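Local coordinates for protein 303aa long hypothetical esterase (Sulfolobus tokodaii, PDB 3AIN) that probably hydrolyses carboxylic esters as a thermostable, hormone-sensitive-lipase-like carboxylesterase of the alpha/beta hydrolase fold, at residues N76-P84 with I106-R114; N174-L182 with F240-L249. The protein carries 1 engineered substitution. One frame throughout, in Å; residues are numbered along the deposited sequence.

Contact 1: residues N76-P84 with I106-R114. With PO4 (phosphate ion), chain F.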
loop_
_atom_site.group_PDB
_atom_site.type_symbol
_atom_site.label_atom_id
_atom_site.label_comp_id
_atom_site.label_asym_id
_atom_site.label_seq_id
_atom_site.Cartn_x
_atom_site.Cartn_y
_atom_site.Cartn_z
ATOM N N ASN A 76 18.942 -27.628 -15.323
ATOM C CA ASN A 76 17.903 -28.051 -14.403
ATOM C C ASN A 76 17.826 -26.997 -13.297
ATOM O O ASN A 76 18.834 -26.651 -12.694
ATOM C CB ASN A 76 18.258 -29.420 -13.798
ATOM C CG ASN A 76 18.093 -30.555 -14.794
ATOM O OD1 ASN A 76 17.173 -30.549 -15.608
ATOM N ND2 ASN A 76 18.945 -31.566 -14.686
ATOM N N ILE A 77 16.636 -26.454 -13.092
ATOM C CA ILE A 77 16.470 -25.240 -12.278
ATOM C C ILE A 77 15.868 -25.665 -10.940
ATOM O O ILE A 77 14.740 -26.132 -10.890
ATOM C CB ILE A 77 15.494 -24.290 -12.976
ATOM C CG1 ILE A 77 16.038 -23.932 -14.364
ATOM C CG2 ILE A 77 15.223 -23.027 -12.126
ATOM C CD1 ILE A 77 14.957 -23.449 -15.299
ATOM N N LYS A 78 16.612 -25.469 -9.861
ATOM C CA LYS A 78 16.060 -25.749 -8.522
ATOM C C LYS A 78 14.938 -24.750 -8.213
ATOM O O LYS A 78 15.042 -23.565 -8.533
ATOM C CB LYS A 78 17.150 -25.653 -7.460
ATOM C CG LYS A 78 16.693 -26.167 -6.089
ATOM C CD LYS A 78 17.849 -26.240 -5.082
ATOM C CE LYS A 78 17.298 -26.264 -3.660
ATOM N NZ LYS A 78 18.175 -27.012 -2.727
ATOM N N ALA A 79 13.889 -25.204 -7.548
ATOM C CA ALA A 79 12.894 -24.271 -7.033
ATOM C C ALA A 79 12.321 -24.775 -5.728
ATOM O O ALA A 79 12.361 -25.981 -5.441
ATOM C CB ALA A 79 11.775 -24.061 -8.043
ATOM N N ARG A 80 11.907 -23.841 -4.880
ATOM C CA ARG A 80 11.311 -24.226 -3.606
ATOM C C ARG A 80 9.843 -23.843 -3.589
ATOM O O ARG A 80 9.462 -22.711 -3.949
ATOM C CB ARG A 80 12.044 -23.603 -2.415
ATOM C CG ARG A 80 11.421 -24.020 -1.070
ATOM C CD ARG A 80 12.297 -23.727 0.126
ATOM N NE ARG A 80 13.472 -24.604 0.121
ATOM C CZ ARG A 80 14.635 -24.319 0.694
ATOM N NH1 ARG A 80 14.772 -23.213 1.427
ATOM N NH2 ARG A 80 15.681 -25.115 0.481
ATOM N N VAL A 81 8.996 -24.830 -3.317
ATOM C CA VAL A 81 7.561 -24.635 -3.385
ATOM C C VAL A 81 7.012 -24.490 -1.970
ATOM O O VAL A 81 7.253 -25.343 -1.110
ATOM C CB VAL A 81 6.877 -25.858 -4.029
ATOM C CG1 VAL A 81 5.359 -25.648 -4.101
ATOM C CG2 VAL A 81 7.488 -26.145 -5.413
ATOM N N TYR A 82 6.360 -23.363 -1.702
ATOM C CA TYR A 82 5.770 -23.100 -0.362
ATOM C C TYR A 82 4.246 -23.162 -0.512
ATOM O O TYR A 82 3.638 -22.394 -1.264
ATOM C CB TYR A 82 6.157 -21.698 0.169
ATOM C CG TYR A 82 7.649 -21.416 0.238
ATOM C CD1 TYR A 82 8.348 -21.516 1.447
ATOM C CD2 TYR A 82 8.364 -21.029 -0.906
ATOM C CE1 TYR A 82 9.724 -21.238 1.518
ATOM C CE2 TYR A 82 9.695 -20.646 -0.812
ATOM C CZ TYR A 82 10.382 -20.811 0.379
ATOM O OH TYR A 82 11.704 -20.486 0.447
ATOM N N TYR A 83 3.616 -24.010 0.297
ATOM C CA TYR A 83 2.155 -24.040 0.372
ATOM C C TYR A 83 1.670 -23.267 1.595
ATOM O O TYR A 83 2.281 -23.334 2.657
ATOM C CB TYR A 83 1.677 -25.495 0.524
ATOM C CG TYR A 83 1.882 -26.330 -0.711
ATOM C CD1 TYR A 83 0.861 -26.479 -1.632
ATOM C CD2 TYR A 83 3.065 -27.014 -0.922
ATOM C CE1 TYR A 83 1.026 -27.258 -2.762
ATOM C CE2 TYR A 83 3.230 -27.820 -2.044
ATOM C CZ TYR A 83 2.206 -27.927 -2.955
ATOM O OH TYR A 83 2.364 -28.708 -4.080
ATOM N N PRO A 84 0.540 -22.579 1.466
ATOM C CA PRO A 84 0.011 -21.863 2.619
ATOM C C PRO A 84 -0.707 -22.832 3.547
ATOM O O PRO A 84 -0.811 -24.026 3.239
ATOM C CB PRO A 84 -1.005 -20.912 1.994
ATOM C CG PRO A 84 -1.483 -21.626 0.795
ATOM C CD PRO A 84 -0.284 -22.378 0.262
ATOM N N ILE A 106 17.660 -19.189 -3.101
ATOM C CA ILE A 106 16.459 -19.680 -2.439
ATOM C C ILE A 106 16.589 -19.644 -0.912
ATOM O O ILE A 106 15.660 -19.220 -0.211
ATOM C CB ILE A 106 16.160 -21.125 -2.879
ATOM C CG1 ILE A 106 15.455 -21.123 -4.234
ATOM C CG2 ILE A 106 15.325 -21.855 -1.816
ATOM C CD1 ILE A 106 15.421 -22.519 -4.862
ATOM N N GLU A 107 17.772 -19.985 -0.397
ATOM C CA GLU A 107 17.927 -20.003 1.056
ATOM C C GLU A 107 17.873 -18.617 1.682
ATOM O O GLU A 107 17.176 -18.420 2.666
ATOM C CB GLU A 107 19.195 -20.750 1.502
ATOM C CG GLU A 107 19.397 -22.103 0.843
ATOM C CD GLU A 107 18.451 -23.173 1.358
ATOM O OE1 GLU A 107 18.350 -24.227 0.696
ATOM O OE2 GLU A 107 17.726 -22.914 2.343
ATOM N N SER A 108 18.617 -17.661 1.119
ATOM C CA SER A 108 18.660 -16.333 1.707
ATOM C C SER A 108 17.298 -15.649 1.591
ATOM O O SER A 108 16.971 -14.792 2.401
ATOM C CB SER A 108 19.777 -15.455 1.097
ATOM O OG SER A 108 19.634 -15.313 -0.311
ATOM N N TYR A 109 16.500 -16.077 0.606
ATOM C CA TYR A 109 15.167 -15.502 0.376
ATOM C C TYR A 109 14.052 -16.331 1.007
ATOM O O TYR A 109 12.866 -15.956 0.962
ATOM C CB TYR A 109 14.933 -15.300 -1.129
ATOM C CG TYR A 109 15.365 -13.911 -1.568
ATOM C CD1 TYR A 109 14.420 -12.929 -1.832
ATOM C CD2 TYR A 109 16.726 -13.577 -1.636
ATOM C CE1 TYR A 109 14.804 -11.638 -2.096
ATOM C CE2 TYR A 109 17.133 -12.299 -2.001
ATOM C CZ TYR A 109 16.159 -11.348 -2.282
ATOM O OH TYR A 109 16.563 -10.067 -2.650
ATOM N N ASP A 110 14.441 -17.357 1.766
ATOM C CA ASP A 110 13.438 -18.248 2.378
ATOM C C ASP A 110 12.496 -17.541 3.385
ATOM O O ASP A 110 11.280 -17.732 3.344
ATOM C CB ASP A 110 14.133 -19.473 2.993
ATOM C CG ASP A 110 13.156 -20.513 3.506
ATOM O OD1 ASP A 110 12.675 -21.341 2.693
ATOM O OD2 ASP A 110 12.946 -20.552 4.740
ATOM N N PRO A 111 13.035 -16.674 4.258
ATOM C CA PRO A 111 12.132 -15.978 5.187
ATOM C C PRO A 111 11.130 -15.093 4.465
ATOM O O PRO A 111 9.945 -15.070 4.827
ATOM C CB PRO A 111 13.075 -15.121 6.028
ATOM C CG PRO A 111 14.376 -15.869 5.995
ATOM C CD PRO A 111 14.454 -16.454 4.587
ATOM N N LEU A 112 11.602 -14.340 3.475
ATOM C CA LEU A 112 10.679 -13.489 2.726
ATOM C C LEU A 112 9.617 -14.304 1.976
ATOM O O LEU A 112 8.448 -13.955 1.998
ATOM C CB LEU A 112 11.451 -12.579 1.764
ATOM C CG LEU A 112 10.548 -11.750 0.844
ATOM C CD1 LEU A 112 9.669 -10.782 1.685
ATOM C CD2 LEU A 112 11.403 -10.936 -0.159
ATOM N N CYS A 113 10.003 -15.396 1.321
ATOM C CA CYS A 113 8.997 -16.189 0.601
ATOM C C CYS A 113 7.976 -16.842 1.536
ATOM O O CYS A 113 6.821 -16.952 1.173
ATOM C CB CYS A 113 9.653 -17.253 -0.287
ATOM S SG CYS A 113 10.499 -16.513 -1.731
ATOM N N ARG A 114 8.397 -17.253 2.736
ATOM C CA ARG A 114 7.416 -17.742 3.722
ATOM C C ARG A 114 6.430 -16.645 4.105
ATOM O O ARG A 114 5.213 -16.863 4.124
ATOM C CB ARG A 114 8.116 -18.283 4.972
ATOM C CG ARG A 114 8.922 -19.559 4.722
ATOM C CD ARG A 114 9.876 -19.767 5.911
ATOM N NE ARG A 114 10.563 -21.053 5.877
ATOM C CZ ARG A 114 10.107 -22.154 6.471
ATOM N NH1 ARG A 114 8.939 -22.135 7.105
ATOM N NH2 ARG A 114 10.785 -23.285 6.376
HETATM P P PO4 F . 19.115 -6.964 -2.728
HETATM O O1 PO4 F . 17.761 -6.311 -2.930
HETATM O O2 PO4 F . 18.981 -8.440 -2.372
HETATM O O3 PO4 F . 19.840 -6.245 -1.614
HETATM O O4 PO4 F . 19.890 -6.841 -4.020
HETATM O O HOH W 1 13.199 -18.726 -1.307
#
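Arg80 grips Glu107 end-on with two nitrogens, NH2 to OE1 at 2.8 Å and NH1 to OE2 at 3.1 Å, although the guanidinium and carboxylate planes are turned 60° apart. A bend at chi3 (-69°) swings the guanidinium out of line with its otherwise extended chain, and Arg80 NH1 also donates to Asp110 OD1 at 3.1 Å. Asp110 OD1 takes a second bond from Tyr82 OH at 2.6 Å, and the two donors approach from opposite faces of the carboxylate plane. Arg114 NE holds the other oxygen, Asp110 OD2, at 2.7 Å, on the syn side but tilted out of the carboxylate plane. Asp67 pairs with Arg80 NE and Arg59 with Asp110 OD2; with three arginines around it, Asp110 is probably ionised. The network joins strand 76-83 of the alpha/beta hydrolase sheet to the turn leading into helix 110-120 (Glu107) and to the start of that helix (Asp110, Arg114); the axis of residues 110-114 runs at 35° to that of the strand. A water donates to both Tyr82 OH and Ile106 O, linking the strand side chain to the loop before the helix. Ile106 CG2 lies over the centre of the Arg80 guanidinium, 3.5 Å above its plane, while CD1 reaches the strand backbone at Ala79 CA. The ring of Tyr82 packs obliquely against the helix, its CE2 3.4 Å from Cys113 CB and its other flank against Arg114 CG.

Contact 2: residues N174-L182 with F240-L249. With PO4 (phosphate ion), chain G.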
loop_
_atom_site.group_PDB
_atom_site.type_symbol
_atom_site.label_atom_id
_atom_site.label_comp_id
_atom_site.label_asym_id
_atom_site.label_seq_id
_atom_site.Cartn_x
_atom_site.Cartn_y
_atom_site.Cartn_z
ATOM N N ASN A 174 12.957 -7.078 -12.185
ATOM C CA ASN A 174 13.346 -7.090 -13.583
ATOM C C ASN A 174 12.972 -8.430 -14.218
ATOM O O ASN A 174 12.313 -8.476 -15.264
ATOM C CB ASN A 174 14.869 -6.854 -13.699
ATOM C CG ASN A 174 15.360 -6.946 -15.131
ATOM O OD1 ASN A 174 15.547 -5.915 -15.814
ATOM N ND2 ASN A 174 15.583 -8.151 -15.592
ATOM N N LEU A 175 13.333 -9.531 -13.558
ATOM C CA LEU A 175 13.011 -10.847 -14.181
ATOM C C LEU A 175 11.509 -11.136 -14.254
ATOM O O LEU A 175 11.038 -11.759 -15.212
ATOM C CB LEU A 175 13.755 -11.979 -13.444
ATOM C CG LEU A 175 15.267 -11.814 -13.532
ATOM C CD1 LEU A 175 15.953 -12.759 -12.532
ATOM C CD2 LEU A 175 15.775 -12.087 -14.968
ATOM N N ALA A 176 10.757 -10.752 -13.225
ATOM C CA ALA A 176 9.306 -10.910 -13.269
ATOM C C ALA A 176 8.748 -10.122 -14.421
ATOM O O ALA A 176 7.905 -10.652 -15.176
ATOM C CB ALA A 176 8.645 -10.456 -11.952
ATOM N N ALA A 177 9.229 -8.885 -14.585
ATOM C CA ALA A 177 8.706 -8.026 -15.664
ATOM C C ALA A 177 9.010 -8.628 -17.045
ATOM O O ALA A 177 8.139 -8.675 -17.908
ATOM C CB ALA A 177 9.233 -6.613 -15.556
ATOM N N VAL A 178 10.232 -9.091 -17.227
ATOM C CA VAL A 178 10.677 -9.663 -18.507
ATOM C C VAL A 178 9.943 -10.966 -18.792
ATOM O O VAL A 178 9.447 -11.187 -19.917
ATOM C CB VAL A 178 12.207 -9.871 -18.491
ATOM C CG1 VAL A 178 12.676 -10.681 -19.704
ATOM C CG2 VAL A 178 12.899 -8.506 -18.456
ATOM N N THR A 179 9.739 -11.757 -17.748
ATOM C CA THR A 179 8.984 -13.014 -17.879
ATOM C C THR A 179 7.551 -12.774 -18.315
ATOM O O THR A 179 7.036 -13.469 -19.203
ATOM C CB THR A 179 9.007 -13.801 -16.548
ATOM O OG1 THR A 179 10.363 -14.213 -16.311
ATOM C CG2 THR A 179 8.162 -15.047 -16.656
ATOM N N ALA A 180 6.932 -11.729 -17.764
ATOM C CA ALA A 180 5.596 -11.354 -18.206
ATOM C C ALA A 180 5.548 -10.919 -19.672
ATOM O O ALA A 180 4.644 -11.341 -20.402
ATOM C CB ALA A 180 5.002 -10.280 -17.309
ATOM N N ILE A 181 6.558 -10.180 -20.124
ATOM C CA ILE A 181 6.631 -9.789 -21.543
ATOM C C ILE A 181 6.772 -11.034 -22.413
ATOM O O ILE A 181 6.105 -11.155 -23.444
ATOM C CB ILE A 181 7.777 -8.796 -21.817
ATOM C CG1 ILE A 181 7.438 -7.445 -21.154
ATOM C CG2 ILE A 181 7.986 -8.583 -23.355
ATOM C CD1 ILE A 181 8.647 -6.619 -20.838
ATOM N N LEU A 182 7.676 -11.929 -22.024
ATOM C CA LEU A 182 7.918 -13.140 -22.829
ATOM C C LEU A 182 6.702 -14.066 -22.868
ATOM O O LEU A 182 6.499 -14.777 -23.853
ATOM C CB LEU A 182 9.136 -13.901 -22.301
ATOM C CG LEU A 182 10.484 -13.206 -22.491
ATOM C CD1 LEU A 182 11.590 -13.898 -21.690
ATOM C CD2 LEU A 182 10.880 -13.039 -23.960
ATOM N N PHE A 240 15.375 -5.681 -24.701
ATOM C CA PHE A 240 14.270 -5.562 -23.741
ATOM C C PHE A 240 14.372 -6.570 -22.618
ATOM O O PHE A 240 13.751 -6.374 -21.573
ATOM C CB PHE A 240 12.878 -5.631 -24.413
ATOM C CG PHE A 240 12.446 -7.029 -24.806
ATOM C CD1 PHE A 240 11.766 -7.845 -23.900
ATOM C CD2 PHE A 240 12.786 -7.551 -26.054
ATOM C CE1 PHE A 240 11.378 -9.140 -24.261
ATOM C CE2 PHE A 240 12.473 -8.873 -26.380
ATOM C CZ PHE A 240 11.790 -9.671 -25.460
ATOM N N ARG A 241 15.089 -7.678 -22.855
ATOM C CA ARG A 241 15.202 -8.693 -21.803
ATOM C C ARG A 241 16.085 -8.225 -20.655
ATOM O O ARG A 241 16.130 -8.882 -19.592
ATOM C CB ARG A 241 15.681 -10.046 -22.357
ATOM C CG ARG A 241 14.708 -10.684 -23.331
ATOM C CD ARG A 241 15.332 -11.912 -23.996
ATOM N NE ARG A 241 16.559 -11.544 -24.703
ATOM C CZ ARG A 241 17.432 -12.411 -25.200
ATOM N NH1 ARG A 241 17.248 -13.720 -25.030
ATOM N NH2 ARG A 241 18.539 -11.966 -25.774
ATOM N N PHE A 242 16.876 -7.182 -20.903
ATOM C CA PHE A 242 17.627 -6.515 -19.827
ATOM C C PHE A 242 16.865 -5.279 -19.361
ATOM O O PHE A 242 16.783 -5.011 -18.168
ATOM C CB PHE A 242 19.040 -6.092 -20.297
ATOM C CG PHE A 242 19.837 -5.304 -19.249
ATOM C CD1 PHE A 242 20.012 -5.804 -17.967
ATOM C CD2 PHE A 242 20.314 -4.025 -19.528
ATOM C CE1 PHE A 242 20.693 -5.069 -16.994
ATOM C CE2 PHE A 242 20.983 -3.267 -18.536
ATOM C CZ PHE A 242 21.223 -3.822 -17.303
ATOM N N SER A 243 16.433 -4.452 -20.314
ATOM C CA SER A 243 15.677 -3.230 -19.979
ATOM C C SER A 243 14.237 -3.341 -20.471
ATOM O O SER A 243 13.947 -2.915 -21.566
ATOM C CB SER A 243 16.324 -2.006 -20.655
ATOM O OG SER A 243 17.623 -1.752 -20.143
ATOM N N PRO A 244 13.328 -3.871 -19.644
ATOM C CA PRO A 244 11.987 -4.163 -20.137
ATOM C C PRO A 244 11.203 -2.898 -20.473
ATOM O O PRO A 244 10.206 -2.973 -21.189
ATOM C CB PRO A 244 11.332 -4.955 -18.981
ATOM C CG PRO A 244 12.220 -4.669 -17.769
ATOM C CD PRO A 244 13.605 -4.569 -18.371
ATOM N N ILE A 245 11.651 -1.735 -19.989
ATOM C CA ILE A 245 10.994 -0.483 -20.427
ATOM C C ILE A 245 10.961 -0.346 -21.969
ATOM O O ILE A 245 10.089 0.328 -22.522
ATOM C CB ILE A 245 11.674 0.793 -19.814
ATOM C CG1 ILE A 245 10.709 1.999 -19.901
ATOM C CG2 ILE A 245 12.956 1.110 -20.555
ATOM C CD1 ILE A 245 9.650 2.012 -18.814
ATOM N N LEU A 246 11.918 -0.971 -22.645
ATOM C CA LEU A 246 12.016 -0.901 -24.122
ATOM C C LEU A 246 10.847 -1.604 -24.826
ATOM O O LEU A 246 10.634 -1.412 -26.026
ATOM C CB LEU A 246 13.322 -1.546 -24.601
ATOM C CG LEU A 246 14.573 -0.774 -24.163
ATOM C CD1 LEU A 246 15.837 -1.564 -24.562
ATOM C CD2 LEU A 246 14.572 0.637 -24.811
ATOM N N ALA A 247 10.226 -2.559 -24.145
ATOM C CA ALA A 247 9.276 -3.463 -24.799
ATOM C C ALA A 247 7.942 -2.747 -25.014
ATOM O O ALA A 247 7.642 -1.768 -24.334
ATOM C CB ALA A 247 9.060 -4.724 -23.924
ATOM N N ASP A 248 7.124 -3.281 -25.925
ATOM C CA ASP A 248 5.714 -2.914 -26.035
ATOM C C ASP A 248 4.919 -3.595 -24.911
ATOM O O ASP A 248 4.957 -4.822 -24.752
ATOM C CB ASP A 248 5.207 -3.339 -27.434
ATOM C CG ASP A 248 3.698 -3.211 -27.604
ATOM O OD1 ASP A 248 2.977 -3.024 -26.611
ATOM O OD2 ASP A 248 3.223 -3.507 -28.727
ATOM N N LEU A 249 4.331 -2.780 -24.037
ATOM C CA LEU A 249 3.786 -3.288 -22.786
ATOM C C LEU A 249 2.281 -3.511 -22.847
ATOM O O LEU A 249 1.645 -3.747 -21.828
ATOM C CB LEU A 249 4.148 -2.345 -21.620
ATOM C CG LEU A 249 5.652 -2.049 -21.426
ATOM C CD1 LEU A 249 5.844 -1.188 -20.160
ATOM C CD2 LEU A 249 6.505 -3.316 -21.310
HETATM P P PO4 G . 20.786 -14.408 -27.190
HETATM O O1 PO4 G . 20.880 -14.595 -28.690
HETATM O O2 PO4 G . 21.926 -15.177 -26.556
HETATM O O3 PO4 G . 20.940 -12.939 -26.870
HETATM O O4 PO4 G . 19.443 -14.929 -26.708
#
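Ile181 and Val178 pack against the 240-249 loop from helix 171-185, which begins within a GxSxG pattern (Gly168, Ser170, Gly172) consistent with the nucleophile elbow of the alpha/beta hydrolase fold. The tight part centres on Ile181, whose two branches do separate work. Ile181 CD1 lies 3.6 Å from Ala247 CB and 3.7 Å from Pro244 CB, with Leu249 CD2 slightly farther off, so three apolar side chains gather around one methyl. Ile181 CG2, anti to the backbone N with CG1 at chi1 -69°, meets Phe240 CE1 obliquely at 3.6 Å. One turn earlier Val178 CG2 lies 3.4 Å from Arg241 O and also touches the Pro244 ring. Tyr272 of helix 266-278 touches both Ile181 and Leu249, extending this buried core beyond the two segments. Toward the partly exposed side the packing is sparser: Leu182 CD2 approaches the edge of the Phe240 ring, near its plane, at 3.8 Å from Phe240 CZ. A chi1 of 77° brings that ring to Ile181 and Leu182. Arg241 meets Val178 CG1 with its CA and the CB-CG part of its side chain, while its guanidinium, bent at chi3 and also paired with Asp239, extends to a phosphate ion probably derived from the crystallisation liquor and shared with Arg232. Arg241 NH1 donates to phosphate O4 at 3.0 Å and Arg241 NH2 to phosphate O3 at 2.8 Å.

Both segments of contact 1 precede those of contact 2 in sequence; the centres are about 23 Å apart, flanking the middle of the molecule, with nearest atoms about 10 Å apart. They share no segment, but both border the same mixed eight-stranded sheet. Residues 76-84 supply its second strand in spatial order, next to outermost strand 64-71; helix 171-185 of contact 2 follows strand 164-169 and touches Leu195 of strand 192-196 through Ala176 and Ala177, and loop 240-249 leads toward strand 255-260. Contact 1 thus joins an edge-proximal strand to the start of helix 110-120, whereas contact 2 joins a later helix to a loop, and each tertiary connection lies within one chain.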